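Fasciclin-1 (Drosophila melanogaster, PDB 1O70) acts as a neural cell adhesion molecule, a glycoprotein probably held to the membrane by a GPI anchor, of which this chain holds FAS1 domains 3 and 4. Local coordinates at residues I91-A100 with Y112-T122. Sequence-based numbering, arbitrary orientation.
Sequences IRQKNANLIA and YFNVRGEGSDT. With NAG (2-acetamido-2-deoxy-beta-D-glucopyranose), chain B; NAG (2-acetamido-2-deoxy-beta-D-glucopyranose), chain C.
The last turn of helix 88-94 packs against strand 110-116, with I91 nearest F113 and R92 nearest V115, and the chain that follows comes back beside the strand at A100, 6.0 Å from Y112 between CA atoms. The side chains of I91 and F113 cross at about a right angle: CD1 of I91 sits over the centre of the F113 ring, 4.0 Å from its centroid, in a CH-pi contact. With chi1 of I91 at -62°, its other branch, CG2, lies anti to the backbone N and packs on CB of F113 at 3.5 Å. Strand alternation turns F113 and V115 toward the helix, whereas the CB of N114 points away, and its ND2 donates to O6 of an N-acetylglucosamine (chain B). In the third FAS1 domain this packs helix 88-94 on the mixed beta-sheet, where 110-116 lies between its antiparallel neighbours 102-103 and 123-128.

The R92 chain, bent at chi2, reaches past V115, whose CG1 covers one guanidinium face, to the turn after the strand. There its NH2 donates to G117 O at 2.9 Å, nearly straight at 164° and on a carbonyl lone pair, with a weak second bond to T122 OG1; that hydroxyl itself donates to G119 O. A leucine in place of R92, lacking the guanidinium, would probably leave the turn after the strand freer to shift, with G117 O and T122 OG1 deprived of their shared donor.

Past the helix end, N95 OD1 accepts A100 N at 2.7 Å, almost in line with its C=O. A water donates to N95 OD1 and A100 O and accepts from F113 N, bridging the loop to the strand, while I99 CG2 rests 3.7 Å from CD1 of Y112.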
loop_
_atom_site.group_PDB
_atom_site.type_symbol
_atom_site.label_atom_id
_atom_site.label_comp_id
_atom_site.label_asym_id
_atom_site.label_seq_id
_atom_site.Cartn_x
_atom_site.Cartn_y
_atom_site.Cartn_z
ATOM N N ILE A 91 2.493 5.687 -18.838
ATOM C CA ILE A 91 2.537 5.813 -17.392
ATOM C C ILE A 91 2.836 7.266 -17.020
ATOM O O ILE A 91 2.177 7.835 -16.146
ATOM C CB ILE A 91 3.611 4.871 -16.776
ATOM C CG1 ILE A 91 3.267 3.416 -17.091
ATOM C CG2 ILE A 91 3.663 5.036 -15.263
ATOM C CD1 ILE A 91 4.329 2.435 -16.679
ATOM N N ARG A 92 3.825 7.867 -17.680
ATOM C CA ARG A 92 4.169 9.268 -17.421
ATOM C C ARG A 92 2.941 10.148 -17.579
ATOM O O ARG A 92 2.619 10.949 -16.705
ATOM C CB ARG A 92 5.223 9.776 -18.406
ATOM C CG ARG A 92 6.649 9.663 -17.936
ATOM C CD ARG A 92 7.437 10.919 -18.318
ATOM N NE ARG A 92 8.862 10.769 -18.026
ATOM C CZ ARG A 92 9.674 9.973 -18.710
ATOM N NH1 ARG A 92 9.201 9.268 -19.730
ATOM N NH2 ARG A 92 10.948 9.870 -18.363
ATOM N N GLN A 93 2.271 9.999 -18.719
ATOM C CA GLN A 93 1.084 10.781 -19.033
ATOM C C GLN A 93 -0.041 10.635 -18.025
ATOM O O GLN A 93 -0.619 11.628 -17.590
ATOM C CB GLN A 93 0.560 10.402 -20.413
ATOM C CG GLN A 93 1.552 10.656 -21.522
ATOM C CD GLN A 93 1.017 10.253 -22.880
ATOM O OE1 GLN A 93 -0.046 10.715 -23.300
ATOM N NE2 GLN A 93 1.753 9.390 -23.580
ATOM N N LYS A 94 -0.358 9.397 -17.666
ATOM C CA LYS A 94 -1.432 9.150 -16.721
ATOM C C LYS A 94 -1.169 9.759 -15.347
ATOM O O LYS A 94 -2.108 10.079 -14.626
ATOM C CB LYS A 94 -1.682 7.650 -16.579
ATOM C CG LYS A 94 -2.160 6.982 -17.857
ATOM C CD LYS A 94 -2.719 5.596 -17.577
ATOM C CE LYS A 94 -4.022 5.682 -16.788
ATOM N NZ LYS A 94 -4.565 4.349 -16.417
ATOM N N ASN A 95 0.099 9.921 -14.982
ATOM C CA ASN A 95 0.423 10.500 -13.689
ATOM C C ASN A 95 0.695 11.996 -13.762
ATOM O O ASN A 95 1.150 12.595 -12.788
ATOM C CB ASN A 95 1.632 9.796 -13.058
ATOM C CG ASN A 95 1.277 8.448 -12.461
ATOM O OD1 ASN A 95 0.120 8.177 -12.156
ATOM N ND2 ASN A 95 2.280 7.602 -12.278
ATOM N N ALA A 96 0.402 12.604 -14.904
ATOM C CA ALA A 96 0.648 14.033 -15.079
ATOM C C ALA A 96 -0.082 14.892 -14.050
ATOM O O ALA A 96 0.547 15.586 -13.254
ATOM C CB ALA A 96 0.254 14.459 -16.486
ATOM N N ASN A 97 -1.410 14.841 -14.069
ATOM C CA ASN A 97 -2.217 15.626 -13.142
ATOM C C ASN A 97 -2.234 14.991 -11.760
ATOM O O ASN A 97 -1.737 15.567 -10.788
ATOM C CB ASN A 97 -3.638 15.749 -13.684
ATOM C CG ASN A 97 -3.661 16.172 -15.147
ATOM O OD1 ASN A 97 -2.914 17.074 -15.558
ATOM N ND2 ASN A 97 -4.520 15.531 -15.943
ATOM N N LEU A 98 -2.821 13.802 -11.685
ATOM C CA LEU A 98 -2.906 13.054 -10.439
ATOM C C LEU A 98 -2.234 11.697 -10.595
ATOM O O LEU A 98 -1.741 11.356 -11.670
ATOM C CB LEU A 98 -4.370 12.851 -10.038
ATOM C CG LEU A 98 -5.043 14.010 -9.300
ATOM C CD1 LEU A 98 -6.498 13.664 -9.020
ATOM C CD2 LEU A 98 -4.298 14.285 -7.990
ATOM N N ILE A 99 -2.209 10.931 -9.510
ATOM C CA ILE A 99 -1.618 9.604 -9.519
ATOM C C ILE A 99 -2.681 8.635 -10.023
ATOM O O ILE A 99 -3.773 8.557 -9.456
ATOM C CB ILE A 99 -1.179 9.176 -8.101
ATOM C CG1 ILE A 99 -0.073 10.108 -7.603
ATOM C CG2 ILE A 99 -0.717 7.722 -8.108
ATOM C CD1 ILE A 99 0.286 9.924 -6.136
ATOM N N ALA A 100 -2.373 7.913 -11.095
ATOM C CA ALA A 100 -3.322 6.955 -11.641
ATOM C C ALA A 100 -3.181 5.617 -10.937
ATOM O O ALA A 100 -2.118 4.999 -10.948
ATOM C CB ALA A 100 -3.096 6.780 -13.127
ATOM N N TYR A 112 0.316 1.698 -8.768
ATOM C CA TYR A 112 0.497 3.040 -9.287
ATOM C C TYR A 112 1.996 3.207 -9.405
ATOM O O TYR A 112 2.752 2.506 -8.730
ATOM C CB TYR A 112 -0.173 4.107 -8.398
ATOM C CG TYR A 112 0.370 4.267 -7.014
ATOM C CD1 TYR A 112 1.458 5.113 -6.762
ATOM C CD2 TYR A 112 -0.198 3.571 -5.949
ATOM C CE1 TYR A 112 1.968 5.260 -5.486
ATOM C CE2 TYR A 112 0.295 3.701 -4.673
ATOM C CZ TYR A 112 1.380 4.551 -4.443
ATOM O OH TYR A 112 1.871 4.719 -3.167
ATOM N N PHE A 113 2.422 4.094 -10.294
ATOM C CA PHE A 113 3.839 4.290 -10.533
ATOM C C PHE A 113 4.322 5.689 -10.211
ATOM O O PHE A 113 3.539 6.626 -10.048
ATOM C CB PHE A 113 4.171 4.003 -12.007
ATOM C CG PHE A 113 3.707 2.661 -12.499
ATOM C CD1 PHE A 113 2.363 2.423 -12.741
ATOM C CD2 PHE A 113 4.616 1.631 -12.710
ATOM C CE1 PHE A 113 1.927 1.180 -13.188
ATOM C CE2 PHE A 113 4.189 0.383 -13.156
ATOM C CZ PHE A 113 2.839 0.161 -13.393
ATOM N N ASN A 114 5.638 5.811 -10.128
ATOM C CA ASN A 114 6.282 7.085 -9.897
ATOM C C ASN A 114 7.411 7.150 -10.912
ATOM O O ASN A 114 8.213 6.217 -11.010
ATOM C CB ASN A 114 6.864 7.178 -8.493
ATOM C CG ASN A 114 7.561 8.502 -8.256
ATOM O OD1 ASN A 114 6.959 9.563 -8.415
ATOM N ND2 ASN A 114 8.833 8.449 -7.881
ATOM N N VAL A 115 7.467 8.244 -11.669
ATOM C CA VAL A 115 8.496 8.428 -12.686
ATOM C C VAL A 115 9.393 9.623 -12.393
ATOM O O VAL A 115 8.902 10.721 -12.131
ATOM C CB VAL A 115 7.872 8.635 -14.084
ATOM C CG1 VAL A 115 8.971 8.895 -15.104
ATOM C CG2 VAL A 115 7.051 7.409 -14.487
ATOM N N ARG A 116 10.704 9.398 -12.439
ATOM C CA ARG A 116 11.699 10.447 -12.206
ATOM C C ARG A 116 12.672 10.532 -13.381
ATOM O O ARG A 116 12.999 9.515 -13.993
ATOM C CB ARG A 116 12.519 10.152 -10.957
ATOM C CG ARG A 116 11.778 10.181 -9.653
ATOM C CD ARG A 116 12.634 9.482 -8.608
ATOM N NE ARG A 116 14.007 9.984 -8.635
ATOM C CZ ARG A 116 15.032 9.386 -8.038
ATOM N NH1 ARG A 116 14.840 8.256 -7.366
ATOM N NH2 ARG A 116 16.246 9.924 -8.101
ATOM N N GLY A 117 13.140 11.744 -13.669
ATOM C CA GLY A 117 14.096 11.961 -14.746
ATOM C C GLY A 117 13.614 11.619 -16.142
ATOM O O GLY A 117 12.443 11.296 -16.341
ATOM N N GLU A 118 14.516 11.709 -17.119
ATOM C CA GLU A 118 14.172 11.387 -18.502
ATOM C C GLU A 118 15.324 10.679 -19.205
ATOM O O GLU A 118 16.416 10.538 -18.653
ATOM C CB GLU A 118 13.804 12.646 -19.292
ATOM C CG GLU A 118 12.797 13.556 -18.616
ATOM C CD GLU A 118 13.416 14.316 -17.463
ATOM O OE1 GLU A 118 14.549 14.819 -17.633
ATOM O OE2 GLU A 118 12.773 14.419 -16.399
ATOM N N GLY A 119 15.065 10.231 -20.430
ATOM C CA GLY A 119 16.084 9.544 -21.198
ATOM C C GLY A 119 16.630 8.320 -20.497
ATOM O O GLY A 119 15.881 7.522 -19.937
ATOM N N SER A 120 17.948 8.175 -20.520
ATOM C CA SER A 120 18.594 7.032 -19.894
ATOM C C SER A 120 18.697 7.190 -18.382
ATOM O O SER A 120 19.199 6.306 -17.684
ATOM C CB SER A 120 19.982 6.847 -20.496
ATOM O OG SER A 120 19.888 6.700 -21.909
ATOM N N ASP A 121 18.212 8.311 -17.871
ATOM C CA ASP A 121 18.264 8.557 -16.440
ATOM C C ASP A 121 16.935 8.281 -15.765
ATOM O O ASP A 121 16.819 8.362 -14.539
ATOM C CB ASP A 121 18.692 9.994 -16.182
ATOM C CG ASP A 121 20.179 10.168 -16.292
ATOM O OD1 ASP A 121 20.894 9.601 -15.431
ATOM O OD2 ASP A 121 20.630 10.852 -17.239
ATOM N N THR A 122 15.942 7.949 -16.579
ATOM C CA THR A 122 14.616 7.657 -16.082
ATOM C C THR A 122 14.607 6.570 -15.019
ATOM O O THR A 122 15.273 5.540 -15.149
ATOM C CB THR A 122 13.682 7.214 -17.219
ATOM O OG1 THR A 122 13.669 8.214 -18.244
ATOM C CG2 THR A 122 12.269 7.008 -16.692
HETATM C C1 NAG B . 11.687 8.561 -4.196
HETATM C C2 NAG B . 13.059 9.164 -4.415
HETATM C C3 NAG B . 13.016 10.647 -4.045
HETATM C C4 NAG B . 11.913 11.331 -4.878
HETATM C C5 NAG B . 10.566 10.599 -4.751
HETATM C C6 NAG B . 9.563 11.145 -5.760
HETATM C C7 NAG B . 15.027 7.799 -4.177
HETATM C C8 NAG B . 16.423 7.981 -3.597
HETATM N N2 NAG B . 14.037 8.472 -3.601
HETATM O O3 NAG B . 14.277 11.228 -4.300
HETATM O O4 NAG B . 11.754 12.694 -4.499
HETATM O O5 NAG B . 10.719 9.193 -5.044
HETATM O O6 NAG B . 10.106 11.104 -7.077
HETATM O O7 NAG B . 14.852 7.056 -5.140
HETATM C C1 NAG C . 9.453 3.775 -4.040
HETATM C C2 NAG C . 8.655 5.022 -4.407
HETATM C C3 NAG C . 9.622 6.090 -4.927
HETATM C C4 NAG C . 10.739 6.364 -3.902
HETATM C C5 NAG C . 11.401 5.031 -3.499
HETATM C C6 NAG C . 12.446 5.155 -2.413
HETATM C C7 NAG C . 6.389 4.836 -5.203
HETATM C C8 NAG C . 5.444 4.526 -6.356
HETATM N N2 NAG C . 7.690 4.704 -5.437
HETATM O O3 NAG C . 8.918 7.277 -5.248
HETATM O O4 NAG C . 11.734 7.218 -4.501
HETATM O O5 NAG C . 10.411 4.095 -3.029
HETATM O O6 NAG C . 11.929 5.859 -1.294
HETATM O O7 NAG C . 5.942 5.186 -4.116
HETATM O O HOH W 1 0.355 5.545 -11.433
#